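Local coordinates for proximal thread matrix protein 1 (Mytilus galloprovincialis, PDB 4CN9) that probably binds collagen in the matrix of the proximal byssal thread through tandem von Willebrand factor A domains, and carries zinc ions, at residues D46-A54 with K235-V244; K78-T89 with K122-M132. All blocks are in the same frame, centred on the assembly; numbering follows the deposited sequence.

In the fold
Contact 1 and contact 2 meet at one end of the first A domain, a Rossmann-like fold. Contact 1 ties the chain just after strand 48-49 to the end of helix 234-241 by the Cys50-Cys242 disulfide, beside a zinc ion; contact 2 pairs two helices of the same domain. Their centres lie 15 Å apart, and they touch directly: Cys50 N approaches Ser87 O at 2.9 Å, and Ile238 CD1 packs on Ser87 CB at 3.4 Å. Thr89, at the end of 78-89, also reaches toward the metal site, its side chain lying about 4 Å from the zinc ion that Glu49 and Asp51 of contact 1 bind.

Contact 1: D46-A54 with K235-V244; sequences DAEECDVQA and KLVIDLACEV. With ZN (zinc ion), chain D.
The disulfide between Cys50 and Cys242 joins the chain leading into strand 54-61 to the end of helix 234-241, next to a zinc site built on the same short run of chain. The SG atoms are 2.1 Å apart with a torsion of 89° about the S-S bond, close to the relaxed value near a right angle. Cys50 SG lies anti to its own backbone N (chi1 -179°), which carries the sulfur toward Cys242, the first residue to leave helical geometry after helix 234-241. Val52, two residues further along, leans its CG2 on Cys242 SG at 3.6 Å, and Ile238 CG2 touches Cys50 CB, so two branched side chains pack against the bridge.

Neighbouring residues face opposite ways: Glu48 and Cys50 turn toward the helix, Glu49 and Asp51 away from it to the zinc ion. Glu49 binds the metal through OE2 at 2.0 Å, whereas Asp51 chelates it with both carboxylate oxygens; two waters and His446 complete the shell. Asp51 OD1 is also hydrogen-bonded to Thr89 OG1 in the second shell, consistent with holding the carboxylate in place.

On the helix side, Glu48, Lys235 and Asp239 form a salt-bridge network. Lys235 NZ bonds to the syn lone pair of Asp239 OD2 at 2.9 Å and makes a long salt bridge to Glu48 OE2. The two carboxylates meet with Glu48 OE2 only 2.5 Å from Asp239 OD1 and their planes 67° apart; such closeness may raise the proton affinity of the pair.

Strand 48-49 pairs antiparallel with strand 439-447, which also pairs with 243-247, while helix 234-241 lays Val237 against strands 166-173 and 221-224 of the domain's main sheet.

Contact 2: K78-T89 with K122-M132; sequences KDFVKELVDSFT and KEDIKKGIQDM
Lys78 NZ donates to two backbone carbonyls at the C-terminal end of helix 122-130, Gln130 O, approached from above its plane, and, just past the helix, Met132 O at 2.7 Å, in the carbonyl plane. An extended chain beyond CG carries the ammonium past Ile129 to reach both. It is one of several lysine links along two nearly antiparallel helices of the first A domain, a Rossmann-like fold. One turn on, Lys82 NZ bonds to the side-chain oxygen OE1 of Gln130 at 2.7 Å, and Gln75 holds the NE2 of that amide. Toward the other end, Lys126 bends at chi3 (-68°) to set NZ 2.9 Å from Asp86 OD2, on its syn lone pair, in a salt bridge. Lys122 reaches back with NZ to Phe88 O at 2.9 Å and also to Val91 O, tying the turn after helix 73-85 to the start of helix 122-130.

Beneath these polar links the helix axes come within 9.5 Å at an angle of 164°, and knobs-into-holes packing fills the seam. Val85 sits among Lys122, Ile125, Lys126 and Ile129; Ile129 in turn enters the hole made by Lys78, Val81, Lys82 and Val85. Val81 and Val85 also touch Phe101 of strand 100-106 in the sheet. At the heart of the seam Ile129 CD1 rests on two valines, 3.8 Å from Val85 CG2 and a tight 3.5 Å from Val81 CG1.

Contact 1: D46-A54 with K235-V244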
loop_
_atom_site.group_PDB
_atom_site.type_symbol
_atom_site.label_atom_id
_atom_site.label_comp_id
_atom_site.label_asym_id
_atom_site.label_seq_id
_atom_site.Cartn_x
_atom_site.Cartn_y
_atom_site.Cartn_z
ATOM N N ASP A 46 -17.841 -14.391 11.843
ATOM C CA ASP A 46 -16.456 -13.944 11.985
ATOM C C ASP A 46 -15.523 -14.661 11.004
ATOM O O ASP A 46 -14.360 -14.276 10.856
ATOM C CB ASP A 46 -15.960 -14.163 13.420
ATOM C CG ASP A 46 -15.174 -12.975 13.957
ATOM O OD1 ASP A 46 -14.234 -12.517 13.270
ATOM O OD2 ASP A 46 -15.495 -12.502 15.068
ATOM N N ALA A 47 -16.017 -15.711 10.354
ATOM C CA ALA A 47 -15.235 -16.395 9.322
ATOM C C ALA A 47 -15.621 -15.838 7.954
ATOM O O ALA A 47 -16.797 -15.804 7.612
ATOM C CB ALA A 47 -15.478 -17.903 9.364
ATOM N N GLU A 48 -14.654 -15.383 7.162
ATOM C CA GLU A 48 -15.015 -15.036 5.793
ATOM C C GLU A 48 -14.315 -15.778 4.694
ATOM O O GLU A 48 -13.424 -16.593 4.918
ATOM C CB GLU A 48 -14.929 -13.550 5.477
ATOM C CG GLU A 48 -14.150 -12.665 6.355
ATOM C CD GLU A 48 -14.862 -11.341 6.426
ATOM O OE1 GLU A 48 -15.917 -11.293 7.081
ATOM O OE2 GLU A 48 -14.413 -10.369 5.786
ATOM N N GLU A 49 -14.784 -15.461 3.494
ATOM C CA GLU A 49 -14.310 -16.044 2.263
ATOM C C GLU A 49 -14.056 -14.952 1.238
ATOM O O GLU A 49 -14.529 -13.817 1.363
ATOM C CB GLU A 49 -15.342 -17.019 1.698
ATOM C CG GLU A 49 -16.616 -16.357 1.197
ATOM C CD GLU A 49 -17.714 -17.355 0.857
ATOM O OE1 GLU A 49 -17.791 -18.410 1.518
ATOM O OE2 GLU A 49 -18.503 -17.076 -0.070
ATOM N N CYS A 50 -13.295 -15.330 0.224
ATOM C CA CYS A 50 -12.997 -14.479 -0.896
ATOM C C CYS A 50 -13.286 -15.304 -2.133
ATOM O O CYS A 50 -12.814 -16.436 -2.245
ATOM C CB CYS A 50 -11.526 -14.079 -0.858
ATOM S SG CYS A 50 -11.042 -13.001 -2.204
ATOM N N ASP A 51 -14.069 -14.751 -3.048
ATOM C CA ASP A 51 -14.485 -15.479 -4.249
ATOM C C ASP A 51 -13.590 -15.124 -5.448
ATOM O O ASP A 51 -13.778 -15.632 -6.553
ATOM C CB ASP A 51 -15.958 -15.175 -4.591
ATOM C CG ASP A 51 -16.928 -15.526 -3.459
ATOM O OD1 ASP A 51 -16.603 -16.332 -2.563
ATOM O OD2 ASP A 51 -18.044 -14.975 -3.451
ATOM N N VAL A 52 -12.608 -14.262 -5.214
ATOM C CA VAL A 52 -11.740 -13.759 -6.275
ATOM C C VAL A 52 -10.839 -14.854 -6.822
ATOM O O VAL A 52 -10.343 -15.675 -6.062
ATOM C CB VAL A 52 -10.873 -12.588 -5.758
ATOM C CG1 VAL A 52 -9.921 -12.083 -6.845
ATOM C CG2 VAL A 52 -11.770 -11.443 -5.282
ATOM N N GLN A 53 -10.635 -14.871 -8.138
ATOM C CA GLN A 53 -9.729 -15.837 -8.759
ATOM C C GLN A 53 -8.291 -15.361 -8.631
ATOM O O GLN A 53 -7.941 -14.279 -9.092
ATOM C CB GLN A 53 -10.078 -16.056 -10.230
ATOM C CG GLN A 53 -11.366 -16.838 -10.418
ATOM C CD GLN A 53 -11.772 -16.957 -11.871
ATOM O OE1 GLN A 53 -10.936 -16.869 -12.775
ATOM N NE2 GLN A 53 -13.066 -17.159 -12.105
ATOM N N ALA A 54 -7.454 -16.179 -8.009
ATOM C CA ALA A 54 -6.132 -15.729 -7.596
ATOM C C ALA A 54 -5.107 -16.855 -7.637
ATOM O O ALA A 54 -5.452 -18.036 -7.500
ATOM C CB ALA A 54 -6.201 -15.155 -6.177
ATOM N N LYS A 235 -9.244 -13.006 9.522
ATOM C CA LYS A 235 -10.241 -12.175 8.842
ATOM C C LYS A 235 -9.586 -10.984 8.149
ATOM O O LYS A 235 -9.914 -10.662 7.004
ATOM C CB LYS A 235 -11.321 -11.687 9.816
ATOM C CG LYS A 235 -12.235 -10.636 9.204
ATOM C CD LYS A 235 -13.444 -10.333 10.082
ATOM C CE LYS A 235 -14.440 -9.421 9.365
ATOM N NZ LYS A 235 -13.821 -8.154 8.875
ATOM N N LEU A 236 -8.659 -10.346 8.853
ATOM C CA LEU A 236 -7.910 -9.214 8.321
ATOM C C LEU A 236 -7.102 -9.579 7.069
ATOM O O LEU A 236 -7.039 -8.810 6.115
ATOM C CB LEU A 236 -6.968 -8.672 9.396
ATOM C CG LEU A 236 -7.644 -8.008 10.599
ATOM C CD1 LEU A 236 -6.638 -7.685 11.697
ATOM C CD2 LEU A 236 -8.363 -6.747 10.167
ATOM N N VAL A 237 -6.479 -10.751 7.076
ATOM C CA VAL A 237 -5.678 -11.173 5.946
ATOM C C VAL A 237 -6.558 -11.426 4.740
ATOM O O VAL A 237 -6.225 -11.025 3.634
ATOM C CB VAL A 237 -4.835 -12.423 6.279
ATOM C CG1 VAL A 237 -4.175 -12.981 5.033
ATOM C CG2 VAL A 237 -3.785 -12.086 7.325
ATOM N N ILE A 238 -7.692 -12.086 4.948
ATOM C CA ILE A 238 -8.603 -12.362 3.859
ATOM C C ILE A 238 -9.187 -11.062 3.301
ATOM O O ILE A 238 -9.366 -10.932 2.097
ATOM C CB ILE A 238 -9.756 -13.284 4.305
ATOM C CG1 ILE A 238 -9.202 -14.619 4.815
ATOM C CG2 ILE A 238 -10.739 -13.485 3.164
ATOM C CD1 ILE A 238 -8.247 -15.318 3.859
ATOM N N ASP A 239 -9.486 -10.111 4.185
ATOM C CA ASP A 239 -10.017 -8.815 3.765
ATOM C C ASP A 239 -9.040 -8.095 2.852
ATOM O O ASP A 239 -9.444 -7.516 1.848
ATOM C CB ASP A 239 -10.319 -7.926 4.976
ATOM C CG ASP A 239 -11.559 -8.373 5.735
ATOM O OD1 ASP A 239 -12.336 -9.179 5.184
ATOM O OD2 ASP A 239 -11.753 -7.913 6.877
ATOM N N LEU A 240 -7.759 -8.122 3.217
ATOM C CA LEU A 240 -6.715 -7.498 2.392
ATOM C C LEU A 240 -6.456 -8.280 1.108
ATOM O O LEU A 240 -6.213 -7.686 0.051
ATOM C CB LEU A 240 -5.416 -7.361 3.185
ATOM C CG LEU A 240 -5.430 -6.442 4.405
ATOM C CD1 LEU A 240 -4.277 -6.776 5.347
ATOM C CD2 LEU A 240 -5.348 -4.987 3.963
ATOM N N ALA A 241 -6.497 -9.610 1.188
ATOM C CA ALA A 241 -6.270 -10.442 0.006
ATOM C C ALA A 241 -7.385 -10.239 -0.996
ATOM O O ALA A 241 -7.173 -10.358 -2.203
ATOM C CB ALA A 241 -6.187 -11.909 0.385
ATOM N N CYS A 242 -8.579 -9.932 -0.491
ATOM C CA CYS A 242 -9.742 -9.789 -1.349
ATOM C C CYS A 242 -9.974 -8.331 -1.748
ATOM O O CYS A 242 -10.997 -8.008 -2.344
ATOM C CB CYS A 242 -10.991 -10.325 -0.637
ATOM S SG CYS A 242 -12.075 -11.291 -1.697
ATOM N N GLU A 243 -9.040 -7.454 -1.387
ATOM C CA GLU A 243 -9.098 -6.062 -1.803
ATOM C C GLU A 243 -8.616 -5.971 -3.247
ATOM O O GLU A 243 -7.481 -6.310 -3.548
ATOM C CB GLU A 243 -8.218 -5.210 -0.890
ATOM C CG GLU A 243 -8.338 -3.708 -1.096
ATOM C CD GLU A 243 -9.596 -3.116 -0.473
ATOM O OE1 GLU A 243 -10.341 -3.850 0.209
ATOM O OE2 GLU A 243 -9.837 -1.909 -0.663
ATOM N N VAL A 244 -9.481 -5.548 -4.158
ATOM C CA VAL A 244 -9.060 -5.425 -5.547
ATOM C C VAL A 244 -8.820 -3.964 -5.884
ATOM O O VAL A 244 -9.718 -3.134 -5.789
ATOM C CB VAL A 244 -10.069 -6.044 -6.520
ATOM C CG1 VAL A 244 -9.581 -5.879 -7.954
ATOM C CG2 VAL A 244 -10.274 -7.521 -6.193
HETATM ZN ZN ZN D . -18.501 -15.881 -1.634
HETATM O O HOH W 1 -20.486 -15.932 -2.300
HETATM O O HOH W 2 -19.247 -17.544 -2.640
#

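Contact 2: K78-T89 with K122-M132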
loop_
_atom_site.group_PDB
_atom_site.type_symbol
_atom_site.label_atom_id
_atom_site.label_comp_id
_atom_site.label_asym_id
_atom_site.label_seq_id
_atom_site.Cartn_x
_atom_site.Cartn_y
_atom_site.Cartn_z
ATOM N N LYS A 78 1.313 -23.681 10.244
ATOM C CA LYS A 78 0.730 -24.530 9.219
ATOM C C LYS A 78 -0.790 -24.449 9.251
ATOM O O LYS A 78 -1.451 -24.378 8.207
ATOM C CB LYS A 78 1.172 -25.979 9.415
ATOM C CG LYS A 78 2.604 -26.230 9.025
ATOM C CD LYS A 78 3.020 -27.643 9.311
ATOM C CE LYS A 78 4.407 -27.913 8.751
ATOM N NZ LYS A 78 4.766 -29.338 8.829
ATOM N N ASP A 79 -1.343 -24.481 10.459
ATOM C CA ASP A 79 -2.793 -24.421 10.637
ATOM C C ASP A 79 -3.357 -23.110 10.109
ATOM O O ASP A 79 -4.404 -23.082 9.450
ATOM C CB ASP A 79 -3.153 -24.630 12.111
ATOM C CG ASP A 79 -2.914 -26.065 12.569
ATOM O OD1 ASP A 79 -2.702 -26.935 11.704
ATOM O OD2 ASP A 79 -2.946 -26.326 13.788
ATOM N N PHE A 80 -2.650 -22.023 10.382
ATOM C CA PHE A 80 -3.059 -20.726 9.880
ATOM C C PHE A 80 -3.131 -20.749 8.352
ATOM O O PHE A 80 -4.077 -20.231 7.767
ATOM C CB PHE A 80 -2.102 -19.637 10.378
ATOM C CG PHE A 80 -2.434 -18.269 9.872
ATOM C CD1 PHE A 80 -3.488 -17.556 10.414
ATOM C CD2 PHE A 80 -1.706 -17.698 8.841
ATOM C CE1 PHE A 80 -3.797 -16.297 9.957
ATOM C CE2 PHE A 80 -2.019 -16.441 8.371
ATOM C CZ PHE A 80 -3.066 -15.738 8.933
ATOM N N VAL A 81 -2.143 -21.367 7.707
ATOM C CA VAL A 81 -2.094 -21.380 6.246
ATOM C C VAL A 81 -3.205 -22.268 5.689
ATOM O O VAL A 81 -3.808 -21.957 4.671
ATOM C CB VAL A 81 -0.709 -21.839 5.731
ATOM C CG1 VAL A 81 -0.692 -21.921 4.213
ATOM C CG2 VAL A 81 0.371 -20.880 6.229
ATOM N N LYS A 82 -3.485 -23.368 6.380
ATOM C CA LYS A 82 -4.621 -24.211 6.032
ATOM C C LYS A 82 -5.929 -23.433 6.066
ATOM O O LYS A 82 -6.788 -23.613 5.209
ATOM C CB LYS A 82 -4.715 -25.391 6.991
ATOM C CG LYS A 82 -3.648 -26.411 6.799
ATOM C CD LYS A 82 -3.846 -27.587 7.754
ATOM C CE LYS A 82 -2.663 -28.525 7.683
ATOM N NZ LYS A 82 -2.689 -29.543 8.761
ATOM N N GLU A 83 -6.082 -22.575 7.066
ATOM C CA GLU A 83 -7.284 -21.773 7.189
ATOM C C GLU A 83 -7.414 -20.771 6.034
ATOM O O GLU A 83 -8.514 -20.516 5.544
ATOM C CB GLU A 83 -7.294 -21.070 8.549
ATOM C CG GLU A 83 -7.488 -22.069 9.692
ATOM C CD GLU A 83 -7.108 -21.511 11.042
ATOM O OE1 GLU A 83 -6.936 -20.286 11.157
ATOM O OE2 GLU A 83 -6.977 -22.305 11.993
ATOM N N LEU A 84 -6.284 -20.226 5.589
ATOM C CA LEU A 84 -6.257 -19.373 4.396
ATOM C C LEU A 84 -6.775 -20.116 3.178
ATOM O O LEU A 84 -7.619 -19.608 2.445
ATOM C CB LEU A 84 -4.828 -18.902 4.108
ATOM C CG LEU A 84 -4.215 -18.006 5.183
ATOM C CD1 LEU A 84 -2.746 -17.731 4.898
ATOM C CD2 LEU A 84 -5.008 -16.705 5.281
ATOM N N VAL A 85 -6.237 -21.305 2.947
ATOM C CA VAL A 85 -6.666 -22.128 1.827
ATOM C C VAL A 85 -8.186 -22.298 1.820
ATOM O O VAL A 85 -8.838 -22.163 0.784
ATOM C CB VAL A 85 -6.008 -23.502 1.874
ATOM C CG1 VAL A 85 -6.659 -24.444 0.858
ATOM C CG2 VAL A 85 -4.506 -23.378 1.624
ATOM N N ASP A 86 -8.746 -22.577 2.989
ATOM C CA ASP A 86 -10.186 -22.830 3.123
ATOM C C ASP A 86 -11.016 -21.557 3.062
ATOM O O ASP A 86 -12.240 -21.617 3.117
ATOM C CB ASP A 86 -10.473 -23.584 4.435
ATOM C CG ASP A 86 -10.229 -25.083 4.310
ATOM O OD1 ASP A 86 -10.088 -25.575 3.166
ATOM O OD2 ASP A 86 -10.176 -25.774 5.347
ATOM N N SER A 87 -10.352 -20.409 2.938
ATOM C CA SER A 87 -11.031 -19.115 2.819
ATOM C C SER A 87 -11.255 -18.677 1.364
ATOM O O SER A 87 -12.005 -17.720 1.093
ATOM C CB SER A 87 -10.216 -18.047 3.551
ATOM O OG SER A 87 -9.986 -18.430 4.903
ATOM N N PHE A 88 -10.619 -19.374 0.426
ATOM C CA PHE A 88 -10.733 -19.020 -0.988
ATOM C C PHE A 88 -11.610 -20.021 -1.704
ATOM O O PHE A 88 -11.198 -21.142 -1.971
ATOM C CB PHE A 88 -9.346 -18.917 -1.638
ATOM C CG PHE A 88 -8.572 -17.720 -1.171
ATOM C CD1 PHE A 88 -8.745 -16.492 -1.782
ATOM C CD2 PHE A 88 -7.705 -17.818 -0.103
ATOM C CE1 PHE A 88 -8.054 -15.392 -1.349
ATOM C CE2 PHE A 88 -7.006 -16.719 0.333
ATOM C CZ PHE A 88 -7.196 -15.499 -0.285
ATOM N N THR A 89 -12.827 -19.594 -2.011
ATOM C CA THR A 89 -13.863 -20.498 -2.495
ATOM C C THR A 89 -13.516 -21.152 -3.833
ATOM O O THR A 89 -13.906 -22.289 -4.070
ATOM C CB THR A 89 -15.222 -19.772 -2.600
ATOM O OG1 THR A 89 -15.149 -18.741 -3.588
ATOM C CG2 THR A 89 -15.601 -19.162 -1.264
ATOM N N LYS A 122 -8.447 -28.374 -2.303
ATOM C CA LYS A 122 -8.130 -27.845 -0.983
ATOM C C LYS A 122 -7.504 -28.898 -0.060
ATOM O O LYS A 122 -6.549 -28.610 0.661
ATOM C CB LYS A 122 -9.381 -27.262 -0.325
ATOM C CG LYS A 122 -9.828 -25.915 -0.885
ATOM C CD LYS A 122 -11.005 -25.367 -0.080
ATOM C CE LYS A 122 -11.393 -23.951 -0.485
ATOM N NZ LYS A 122 -12.046 -23.896 -1.821
ATOM N N GLU A 123 -8.043 -30.116 -0.079
ATOM C CA GLU A 123 -7.545 -31.188 0.784
ATOM C C GLU A 123 -6.093 -31.520 0.468
ATOM O O GLU A 123 -5.266 -31.611 1.363
ATOM C CB GLU A 123 -8.390 -32.460 0.615
ATOM C CG GLU A 123 -7.889 -33.634 1.443
ATOM C CD GLU A 123 -8.598 -34.938 1.108
ATOM O OE1 GLU A 123 -8.432 -35.436 -0.027
ATOM O OE2 GLU A 123 -9.319 -35.462 1.981
ATOM N N ASP A 124 -5.802 -31.718 -0.811
ATOM C CA ASP A 124 -4.441 -31.993 -1.254
ATOM C C ASP A 124 -3.462 -30.864 -0.904
ATOM O O ASP A 124 -2.329 -31.128 -0.489
ATOM C CB ASP A 124 -4.429 -32.252 -2.757
ATOM C CG ASP A 124 -4.955 -33.634 -3.113
ATOM O OD1 ASP A 124 -5.083 -34.472 -2.203
ATOM O OD2 ASP A 124 -5.230 -33.882 -4.301
ATOM N N ILE A 125 -3.898 -29.616 -1.070
ATOM C CA ILE A 125 -3.066 -28.470 -0.700
ATOM C C ILE A 125 -2.790 -28.489 0.801
ATOM O O ILE A 125 -1.654 -28.290 1.236
ATOM C CB ILE A 125 -3.718 -27.137 -1.113
ATOM C CG1 ILE A 125 -3.757 -27.017 -2.645
ATOM C CG2 ILE A 125 -2.966 -25.955 -0.499
ATOM C CD1 ILE A 125 -4.742 -25.975 -3.136
ATOM N N LYS A 126 -3.821 -28.759 1.599
ATOM C CA LYS A 126 -3.659 -28.776 3.051
ATOM C C LYS A 126 -2.697 -29.877 3.514
ATOM O O LYS A 126 -1.902 -29.672 4.434
ATOM C CB LYS A 126 -5.029 -28.842 3.747
ATOM C CG LYS A 126 -5.822 -27.532 3.588
ATOM C CD LYS A 126 -7.060 -27.450 4.471
ATOM C CE LYS A 126 -8.138 -28.451 4.055
ATOM N NZ LYS A 126 -9.226 -28.459 5.073
ATOM N N LYS A 127 -2.754 -31.029 2.852
ATOM C CA LYS A 127 -1.823 -32.122 3.099
ATOM C C LYS A 127 -0.396 -31.708 2.726
ATOM O O LYS A 127 0.560 -31.995 3.450
ATOM C CB LYS A 127 -2.249 -33.348 2.284
ATOM C CG LYS A 127 -1.280 -34.516 2.297
ATOM C CD LYS A 127 -1.338 -35.302 3.594
ATOM C CE LYS A 127 -0.516 -36.593 3.490
ATOM N NZ LYS A 127 -0.157 -37.143 4.833
ATOM N N GLY A 128 -0.256 -31.023 1.596
ATOM C CA GLY A 128 1.033 -30.461 1.222
ATOM C C GLY A 128 1.599 -29.571 2.310
ATOM O O GLY A 128 2.771 -29.670 2.650
ATOM N N ILE A 129 0.765 -28.695 2.868
ATOM C CA ILE A 129 1.194 -27.802 3.944
ATOM C C ILE A 129 1.626 -28.609 5.175
ATOM O O ILE A 129 2.687 -28.358 5.776
ATOM C CB ILE A 129 0.060 -26.839 4.319
ATOM C CG1 ILE A 129 -0.173 -25.828 3.184
ATOM C CG2 ILE A 129 0.362 -26.120 5.626
ATOM C CD1 ILE A 129 -1.518 -25.154 3.250
ATOM N N GLN A 130 0.813 -29.596 5.541
ATOM C CA GLN A 130 1.118 -30.432 6.696
ATOM C C GLN A 130 2.454 -31.176 6.529
ATOM O O GLN A 130 3.216 -31.349 7.488
ATOM C CB GLN A 130 -0.018 -31.438 6.945
ATOM C CG GLN A 130 0.167 -32.237 8.223
ATOM C CD GLN A 130 0.385 -31.339 9.430
ATOM O OE1 GLN A 130 -0.287 -30.324 9.590
ATOM N NE2 GLN A 130 1.340 -31.702 10.278
ATOM N N ASP A 131 2.739 -31.596 5.304
ATOM C CA ASP A 131 3.918 -32.399 5.015
ATOM C C ASP A 131 5.196 -31.583 4.876
ATOM O O ASP A 131 6.267 -32.153 4.706
ATOM C CB ASP A 131 3.719 -33.191 3.725
ATOM C CG ASP A 131 2.774 -34.362 3.897
ATOM O OD1 ASP A 131 2.507 -34.756 5.054
ATOM O OD2 ASP A 131 2.298 -34.877 2.870
ATOM N N MET A 132 5.095 -30.261 4.939
ATOM C CA MET A 132 6.285 -29.418 4.835
ATOM C C MET A 132 7.242 -29.699 5.964
ATOM O O MET A 132 6.830 -29.831 7.116
ATOM C CB MET A 132 5.931 -27.937 4.919
ATOM C CG MET A 132 5.188 -27.361 3.756
ATOM S SD MET A 132 4.587 -25.715 4.243
ATOM C CE MET A 132 6.153 -24.882 4.471
#